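Local coordinates for glycolipid-binding domain-containing protein (Pseudomonas aeruginosa, PDB 2H1T) that is of uncertain function but probably binds a glycolipid or a similar lipid-like ligand, at residues R74-L79 and L139-M144; L101-W106 and L132-P137; D49-W54 and E62-V67. All coordinates share one frame; numbering follows the deposited sequence.

Contact 1 (R74-L79 and L139-M144)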
# COMPACT_ATOMS: atom_id res chain seq x y z
N ARG A 74 -4.91 13.01 -3.54
CA ARG A 74 -4.35 14.16 -4.24
C ARG A 74 -4.18 13.79 -5.72
O ARG A 74 -3.73 12.68 -6.09
CB ARG A 74 -3.02 14.62 -3.61
CG ARG A 74 -2.06 15.31 -4.57
CD ARG A 74 -1.19 16.37 -3.90
NE ARG A 74 -0.24 16.98 -4.84
CZ ARG A 74 -0.51 17.96 -5.72
NH1 ARG A 74 -1.73 18.48 -5.87
NH2 ARG A 74 0.47 18.43 -6.47
N LYS A 75 -4.56 14.73 -6.57
CA LYS A 75 -4.39 14.55 -7.99
C LYS A 75 -3.41 15.63 -8.55
O LYS A 75 -3.28 16.72 -8.00
CB LYS A 75 -5.76 14.62 -8.68
CG LYS A 75 -6.73 13.53 -8.25
CD LYS A 75 -8.11 13.72 -8.89
CE LYS A 75 -9.12 12.80 -8.18
NZ LYS A 75 -10.56 13.06 -8.50
N LEU A 76 -2.79 15.28 -9.67
CA LEU A 76 -1.97 16.22 -10.46
C LEU A 76 -2.10 15.87 -11.94
O LEU A 76 -1.96 14.71 -12.35
CB LEU A 76 -0.51 16.16 -10.00
CG LEU A 76 0.54 17.01 -10.76
CD1 LEU A 76 0.24 18.53 -10.58
CD2 LEU A 76 1.94 16.67 -10.28
N HIS A 77 -2.37 16.90 -12.75
CA HIS A 77 -2.47 16.78 -14.20
C HIS A 77 -1.56 17.81 -14.87
O HIS A 77 -1.77 19.01 -14.75
CB HIS A 77 -3.90 17.04 -14.66
CG HIS A 77 -4.16 16.68 -16.10
ND1 HIS A 77 -5.34 16.99 -16.74
CD2 HIS A 77 -3.40 16.04 -17.01
CE1 HIS A 77 -5.29 16.57 -17.99
NE2 HIS A 77 -4.12 15.97 -18.18
N LEU A 78 -0.55 17.33 -15.59
CA LEU A 78 0.41 18.19 -16.27
C LEU A 78 0.39 17.94 -17.77
O LEU A 78 0.20 16.80 -18.24
CB LEU A 78 1.85 17.91 -15.74
CG LEU A 78 2.12 18.23 -14.28
CD1 LEU A 78 3.45 17.71 -13.88
CD2 LEU A 78 2.01 19.77 -14.03
N LEU A 79 0.46 19.04 -18.52
CA LEU A 79 0.62 19.00 -19.96
C LEU A 79 1.95 19.66 -20.30
O LEU A 79 2.34 20.64 -19.70
CB LEU A 79 -0.56 19.68 -20.70
CG LEU A 79 -1.89 18.91 -20.87
CD1 LEU A 79 -3.01 19.82 -21.39
CD2 LEU A 79 -1.80 17.68 -21.78
N LEU A 139 3.79 15.03 -4.49
CA LEU A 139 3.61 15.35 -5.91
C LEU A 139 3.67 16.86 -6.15
O LEU A 139 2.81 17.44 -6.81
CB LEU A 139 2.28 14.81 -6.43
CG LEU A 139 1.99 13.31 -6.36
CD1 LEU A 139 0.70 13.07 -7.08
CD2 LEU A 139 3.09 12.50 -6.96
N GLU A 140 4.70 17.48 -5.56
CA GLU A 140 5.00 18.91 -5.76
C GLU A 140 6.19 19.03 -6.70
O GLU A 140 7.33 18.86 -6.28
CB GLU A 140 5.31 19.54 -4.42
CG GLU A 140 4.07 19.76 -3.61
CD GLU A 140 4.35 19.87 -2.12
OE1 GLU A 140 5.52 19.66 -1.69
OE2 GLU A 140 3.38 20.13 -1.38
N PRO A 141 5.92 19.25 -7.99
CA PRO A 141 7.07 19.17 -8.91
C PRO A 141 8.10 20.27 -8.74
O PRO A 141 7.77 21.40 -8.32
CB PRO A 141 6.43 19.30 -10.30
CG PRO A 141 4.93 18.86 -10.06
CD PRO A 141 4.67 19.50 -8.73
N ARG A 142 9.35 19.95 -9.06
CA ARG A 142 10.34 21.01 -9.22
C ARG A 142 11.39 20.65 -10.20
O ARG A 142 11.72 19.45 -10.39
CB ARG A 142 10.97 21.37 -7.90
CG ARG A 142 11.74 20.27 -7.26
CD ARG A 142 12.19 20.62 -5.85
NE ARG A 142 12.66 19.42 -5.14
CZ ARG A 142 13.88 18.91 -5.26
NH1 ARG A 142 14.77 19.46 -6.07
NH2 ARG A 142 14.23 17.83 -4.55
N SER A 143 11.93 21.68 -10.84
CA SER A 143 13.02 21.46 -11.79
C SER A 143 14.29 20.95 -11.09
O SER A 143 14.65 21.39 -10.00
CB SER A 143 13.32 22.75 -12.54
OG SER A 143 14.29 22.50 -13.52
N MSE A 144 14.98 20.01 -11.74
CA MSE A 144 16.21 19.43 -11.20
C MSE A 144 17.21 19.09 -12.31
O MSE A 144 16.87 18.39 -13.27
CB MSE A 144 15.93 18.17 -10.38
CG MSE A 144 17.14 17.60 -9.76
SE MSE A 144 16.75 15.92 -8.98
CE MSE A 144 15.82 16.60 -7.44
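Leu76 lays its CD2 methyl against the bend between Leu139 and Pro141, touching the ring carbon CG of Pro141 at 3.7 Å. The end of Leu76 reaches head-on for the outer corner of the Pro141 ring, and the same methyl, CD2 of Leu76, lies 4.3 Å from CB of Leu139. Leu78, two residues along the strand, adds CD1 beside CG of Pro141 at 4.3 Å. A compact leucine methyl and a rigid proline ring suit this place, because both present apolar surface where the strand and the turn close on each other.

Arg74 supplies the polar end of the contact. Its chain bends at chi2 (149°) and slides past Leu139 in the opposite direction, with NE 3.7 Å from CB of Leu139, and the guanidinium is brought edge-on to the backbone. There NH2 donates to O of Leu139 at 2.6 Å, with an N-H...O angle of 159°. The oxygen lies near the guanidinium plane, while the donor stands above the carbonyl plane by 41°. NE also bonds to the backbone oxygen of Ala138, so one arginine ties down two successive carbonyls of a turn, a task that suits its several N-H groups.

Leu139 itself sends its side chain inward onto Phe65 and Ile134. This is a sheet-to-turn junction of a two-sheet beta fold: strand 72-80 of the antiparallel sheet packs on the turn between strands 126-135 and 142-152 of the mixed sheet.

Contact 2 (L101-W106 and L132-P137)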
# COMPACT_ATOMS: atom_id res chain seq x y z
N LEU A 101 12.14 18.80 -20.23
CA LEU A 101 11.58 17.93 -21.28
C LEU A 101 11.12 16.55 -20.76
O LEU A 101 10.32 15.87 -21.44
CB LEU A 101 12.66 17.68 -22.36
CG LEU A 101 13.23 18.93 -23.04
CD1 LEU A 101 14.28 18.54 -24.08
CD2 LEU A 101 12.15 19.75 -23.65
N ASP A 102 11.68 16.11 -19.62
CA ASP A 102 11.44 14.78 -19.05
C ASP A 102 10.94 14.94 -17.61
O ASP A 102 11.28 15.92 -16.91
CB ASP A 102 12.68 13.90 -19.07
CG ASP A 102 13.45 14.01 -20.34
OD1 ASP A 102 12.98 13.50 -21.41
OD2 ASP A 102 14.52 14.64 -20.28
N ILE A 103 10.14 13.99 -17.19
CA ILE A 103 9.70 13.86 -15.81
C ILE A 103 10.57 12.77 -15.14
O ILE A 103 11.01 11.83 -15.79
CB ILE A 103 8.19 13.50 -15.72
CG1 ILE A 103 7.34 14.76 -15.85
CG2 ILE A 103 7.80 12.88 -14.40
CD1 ILE A 103 5.82 14.50 -15.68
N ASP A 104 10.82 12.96 -13.85
CA ASP A 104 11.47 11.97 -12.99
C ASP A 104 10.58 11.84 -11.75
O ASP A 104 10.39 12.80 -10.98
CB ASP A 104 12.88 12.43 -12.63
CG ASP A 104 13.61 11.48 -11.69
OD1 ASP A 104 13.02 10.46 -11.20
OD2 ASP A 104 14.81 11.76 -11.41
N ILE A 105 10.01 10.66 -11.58
CA ILE A 105 9.09 10.37 -10.46
C ILE A 105 9.92 9.56 -9.49
O ILE A 105 10.53 8.58 -9.89
CB ILE A 105 7.91 9.45 -10.91
CG1 ILE A 105 6.96 10.15 -11.89
CG2 ILE A 105 7.13 8.99 -9.68
CD1 ILE A 105 6.22 9.20 -12.83
N TRP A 106 9.89 9.93 -8.21
CA TRP A 106 10.39 9.09 -7.09
C TRP A 106 9.15 8.52 -6.40
O TRP A 106 8.20 9.26 -6.15
CB TRP A 106 11.22 9.89 -6.06
CG TRP A 106 11.45 9.13 -4.79
CD1 TRP A 106 10.71 9.19 -3.61
CD2 TRP A 106 12.46 8.12 -4.57
NE1 TRP A 106 11.20 8.25 -2.70
CE2 TRP A 106 12.27 7.61 -3.26
CE3 TRP A 106 13.47 7.59 -5.37
CZ2 TRP A 106 13.09 6.61 -2.73
CZ3 TRP A 106 14.28 6.59 -4.83
CH2 TRP A 106 14.08 6.11 -3.53
N LEU A 132 11.90 17.41 -14.71
CA LEU A 132 10.83 17.80 -13.77
C LEU A 132 10.64 16.71 -12.71
O LEU A 132 10.07 15.65 -12.96
CB LEU A 132 9.54 18.15 -14.54
CG LEU A 132 8.38 18.64 -13.72
CD1 LEU A 132 8.76 19.96 -12.97
CD2 LEU A 132 7.15 18.87 -14.64
N TYR A 133 11.15 16.98 -11.51
CA TYR A 133 11.27 15.95 -10.47
C TYR A 133 10.01 16.04 -9.63
O TYR A 133 9.67 17.11 -9.09
CB TYR A 133 12.48 16.22 -9.61
CG TYR A 133 12.60 15.29 -8.41
CD1 TYR A 133 12.91 13.93 -8.59
CD2 TYR A 133 12.43 15.76 -7.11
CE1 TYR A 133 13.04 13.06 -7.50
CE2 TYR A 133 12.56 14.89 -6.03
CZ TYR A 133 12.86 13.55 -6.23
OH TYR A 133 12.96 12.72 -5.12
N ILE A 134 9.32 14.91 -9.52
CA ILE A 134 8.03 14.81 -8.79
C ILE A 134 8.19 13.64 -7.82
O ILE A 134 8.31 12.48 -8.22
CB ILE A 134 6.85 14.53 -9.77
CG1 ILE A 134 6.87 15.55 -10.90
CG2 ILE A 134 5.47 14.57 -9.01
CD1 ILE A 134 5.95 15.25 -12.08
N GLU A 135 8.19 13.97 -6.54
CA GLU A 135 8.40 13.01 -5.46
C GLU A 135 7.07 12.67 -4.84
O GLU A 135 6.39 13.54 -4.27
CB GLU A 135 9.36 13.62 -4.44
CG GLU A 135 9.88 12.71 -3.40
CD GLU A 135 10.82 13.44 -2.43
OE1 GLU A 135 11.91 13.92 -2.85
OE2 GLU A 135 10.46 13.51 -1.24
N ALA A 136 6.69 11.39 -4.95
CA ALA A 136 5.51 10.92 -4.22
C ALA A 136 5.88 10.79 -2.73
O ALA A 136 7.03 10.49 -2.40
CB ALA A 136 5.04 9.56 -4.76
N PRO A 137 4.88 10.92 -1.84
CA PRO A 137 3.44 11.14 -2.14
C PRO A 137 2.96 12.59 -2.35
O PRO A 137 1.81 12.79 -2.75
CB PRO A 137 2.75 10.53 -0.90
CG PRO A 137 3.73 10.68 0.20
CD PRO A 137 5.10 10.67 -0.40
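Ile103 and Ile134 form the apolar centre, their side chains crossing at an angle with the two CD1 methyls 3.7 Å apart. Ile134 CD1 also meets CG2 of Ile103, at 3.8 Å. Branched isoleucines suit a buried strand face, and Ile103, Ile105 and Ile134 press onto Ala63 and Phe65 of the facing sheet.

Between the backbones runs a regular ladder: Leu132 N donates to Asp102 O at 2.7 Å, and the series ends with Ala136 N on Trp106 O at 2.9 Å.

On the other face, chi1 of Tyr133 (174°) swings the ring away from its own backbone N and lays it beside Trp106, with Tyr133 OH 3.5 Å from Trp106 CB. That hydroxyl, Tyr133 OH, donates to Glu135 OE1 at 2.8 Å, meeting it on the anti side, while the aliphatic CG of Glu135 packs 3.6 Å from Trp106 CD1. Farther out, Trp106 NE1 bonds to Glu40, its ring meets Trp14 of the second subunit, and Asp104 bonds to Gln146. Asp102 forms a salt bridge with Arg118 of helix 113-119.

Parallel neighbours 102-106 and 126-135, connected through that helix, make up a beta-alpha-beta unit.

Contact 3 (D49-W54 and E62-V67). With EDO (1,2-ethanediol), chain D.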
# COMPACT_ATOMS: atom_id res chain seq x y z
N ASP A 49 -1.12 6.01 -8.51
CA ASP A 49 -1.51 5.55 -9.85
C ASP A 49 -1.12 6.66 -10.79
O ASP A 49 -1.39 7.82 -10.52
CB ASP A 49 -3.03 5.31 -9.94
CG ASP A 49 -3.52 4.20 -9.03
OD1 ASP A 49 -2.83 3.18 -8.89
OD2 ASP A 49 -4.60 4.36 -8.42
N TYR A 50 -0.44 6.34 -11.88
CA TYR A 50 -0.11 7.39 -12.81
C TYR A 50 -0.11 6.92 -14.25
O TYR A 50 0.02 5.73 -14.53
CB TYR A 50 1.23 8.02 -12.43
CG TYR A 50 2.50 7.19 -12.72
CD1 TYR A 50 3.11 7.17 -13.99
CD2 TYR A 50 3.16 6.52 -11.68
CE1 TYR A 50 4.27 6.42 -14.21
CE2 TYR A 50 4.35 5.82 -11.90
CZ TYR A 50 4.90 5.78 -13.16
OH TYR A 50 6.08 5.07 -13.36
N ARG A 51 -0.27 7.88 -15.14
CA ARG A 51 -0.20 7.59 -16.56
C ARG A 51 0.64 8.66 -17.23
O ARG A 51 0.41 9.85 -16.99
CB ARG A 51 -1.62 7.52 -17.16
CG ARG A 51 -1.63 7.37 -18.72
CD ARG A 51 -3.05 7.32 -19.32
NE ARG A 51 -3.87 8.50 -19.00
CZ ARG A 51 -3.88 9.65 -19.67
NH1 ARG A 51 -3.09 9.86 -20.73
NH2 ARG A 51 -4.70 10.62 -19.27
N LEU A 52 1.60 8.23 -18.04
CA LEU A 52 2.41 9.13 -18.86
C LEU A 52 2.17 8.87 -20.33
O LEU A 52 1.94 7.73 -20.75
CB LEU A 52 3.91 8.97 -18.54
CG LEU A 52 4.29 9.06 -17.06
CD1 LEU A 52 5.81 8.81 -16.89
CD2 LEU A 52 3.83 10.40 -16.46
N ARG A 53 2.21 9.94 -21.10
CA ARG A 53 2.07 9.85 -22.54
C ARG A 53 3.14 10.73 -23.16
O ARG A 53 3.37 11.85 -22.71
CB ARG A 53 0.66 10.26 -22.98
CG ARG A 53 0.45 10.27 -24.50
CD ARG A 53 -1.01 10.64 -24.92
NE ARG A 53 -1.36 11.99 -24.50
CZ ARG A 53 -1.00 13.10 -25.13
NH1 ARG A 53 -0.25 13.05 -26.22
NH2 ARG A 53 -1.37 14.28 -24.67
N TRP A 54 3.80 10.22 -24.20
CA TRP A 54 4.92 10.94 -24.84
C TRP A 54 4.78 10.90 -26.34
O TRP A 54 3.89 10.20 -26.84
CB TRP A 54 6.25 10.32 -24.43
CG TRP A 54 6.33 8.85 -24.60
CD1 TRP A 54 6.81 8.19 -25.69
CD2 TRP A 54 5.91 7.85 -23.66
NE1 TRP A 54 6.73 6.84 -25.48
CE2 TRP A 54 6.21 6.60 -24.24
CE3 TRP A 54 5.41 7.89 -22.34
CZ2 TRP A 54 5.97 5.39 -23.58
CZ3 TRP A 54 5.19 6.68 -21.67
CH2 TRP A 54 5.43 5.44 -22.31
N GLU A 62 1.95 14.38 -21.74
CA GLU A 62 0.97 14.43 -20.66
C GLU A 62 1.34 13.52 -19.48
O GLU A 62 1.90 12.42 -19.66
CB GLU A 62 -0.42 14.07 -21.20
CG GLU A 62 -1.60 14.39 -20.30
CD GLU A 62 -2.94 14.25 -21.05
OE1 GLU A 62 -2.98 13.61 -22.16
OE2 GLU A 62 -3.95 14.80 -20.53
N ALA A 63 1.02 13.99 -18.28
CA ALA A 63 1.17 13.16 -17.10
C ALA A 63 -0.05 13.35 -16.18
O ALA A 63 -0.46 14.47 -15.94
CB ALA A 63 2.46 13.53 -16.38
N VAL A 64 -0.61 12.25 -15.69
CA VAL A 64 -1.72 12.25 -14.74
C VAL A 64 -1.36 11.37 -13.54
O VAL A 64 -0.90 10.24 -13.71
CB VAL A 64 -3.01 11.70 -15.41
CG1 VAL A 64 -4.17 11.80 -14.48
CG2 VAL A 64 -3.30 12.44 -16.68
N PHE A 65 -1.57 11.91 -12.34
CA PHE A 65 -1.26 11.28 -11.06
C PHE A 65 -2.46 11.27 -10.14
O PHE A 65 -3.21 12.25 -10.07
CB PHE A 65 -0.20 12.11 -10.35
CG PHE A 65 1.10 12.20 -11.08
CD1 PHE A 65 2.08 11.21 -10.93
CD2 PHE A 65 1.38 13.30 -11.91
CE1 PHE A 65 3.29 11.30 -11.64
CE2 PHE A 65 2.57 13.38 -12.60
CZ PHE A 65 3.53 12.39 -12.46
N HIS A 66 -2.60 10.18 -9.37
CA HIS A 66 -3.69 10.03 -8.40
C HIS A 66 -3.04 9.27 -7.29
O HIS A 66 -2.55 8.15 -7.50
CB HIS A 66 -4.88 9.24 -8.98
CG HIS A 66 -5.91 8.84 -7.99
ND1 HIS A 66 -7.19 9.37 -7.98
CD2 HIS A 66 -5.90 7.89 -7.01
CE1 HIS A 66 -7.89 8.81 -7.01
NE2 HIS A 66 -7.14 7.90 -6.42
N VAL A 67 -2.92 9.93 -6.15
CA VAL A 67 -2.30 9.32 -4.97
C VAL A 67 -3.29 9.27 -3.84
O VAL A 67 -3.95 10.24 -3.54
CB VAL A 67 -1.05 10.08 -4.51
CG1 VAL A 67 -1.35 11.53 -4.20
CG2 VAL A 67 -0.47 9.43 -3.29
C1 EDO D . -4.50 7.16 -12.96
O1 EDO D . -3.73 8.37 -12.97
C2 EDO D . -4.48 6.52 -14.35
O2 EDO D . -4.45 5.08 -14.27
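Arg53 crosses to Glu62 of the neighbouring strand; its CB lies 4.2 Å from the Glu62 backbone oxygen. The chain then runs extended until it turns at chi3 (63°), which carries the guanidinium over to the carboxylate. Arg53 NE meets OE1 of Glu62 at 3.3 Å, and at the tip Arg53 NH2 closes the salt bridge to the same Glu62 OE1 at 3.1 Å. OE1 sits in the guanidinium plane, gripped side-on by both nitrogens, yet the carboxylate is turned 85° to that plane: OE1 receives NE on its anti lone pair, whereas NH2 comes from above the carboxylate plane. The other oxygen, OE2, bonds to His77.

The two strands form a beta hairpin, 45-54 with 60-69, in which Asp49-His66, Arg51-Val64 and Arg53-Glu62 are hydrogen-bonded pairs and Tyr50-Phe65 and Leu52-Ala63 are non-hydrogen-bonded pairs. The face carrying Asp49, Arg51, Arg53, Glu62, Val64 and His66 is partly exposed, which suits long charged chains; on it Arg51 lies alongside Val64, with Arg51 NH2 3.5 Å from Val64 CG2. An ethanediol, probably from the crystallisation liquor, bonds weakly to Asp49 O and also to Glu32.

The face of Tyr50, Leu52, Ala63 and Phe65 is buried and largely apolar, and looks toward strand 102-106. Here Leu52 CD2 presses tightly on Ala63 CB at 3.4 Å, a place suited to alanine's small size, and Tyr50 CB rests 3.6 Å from Phe65 CD1, while the Tyr50 hydroxyl bonds to Glu22.

In the fold
Contact 3 closes first along the chain, as a local hairpin; contact 1 then opens at 74-79 and closes only at 139-144, after both segments of contact 2 have been passed. Contacts 1 and 3 share the antiparallel sheet, where strands 60-69 and 72-80 are neighbours; contacts 1 and 2 share the mixed sheet through strands 126-135 and 142-152. The centres of contacts 1 and 2 lie about 7 Å apart. Those of contacts 1 and 3 are about 10 Å apart, and those of contacts 2 and 3 about 11 Å. Phe65 joins all three, touching Leu139, Ile105 and Ile134. Together they hold the two sheets around a shared apolar core; glycolipid binding is inferred for the family, and none of the contacts demonstrates it.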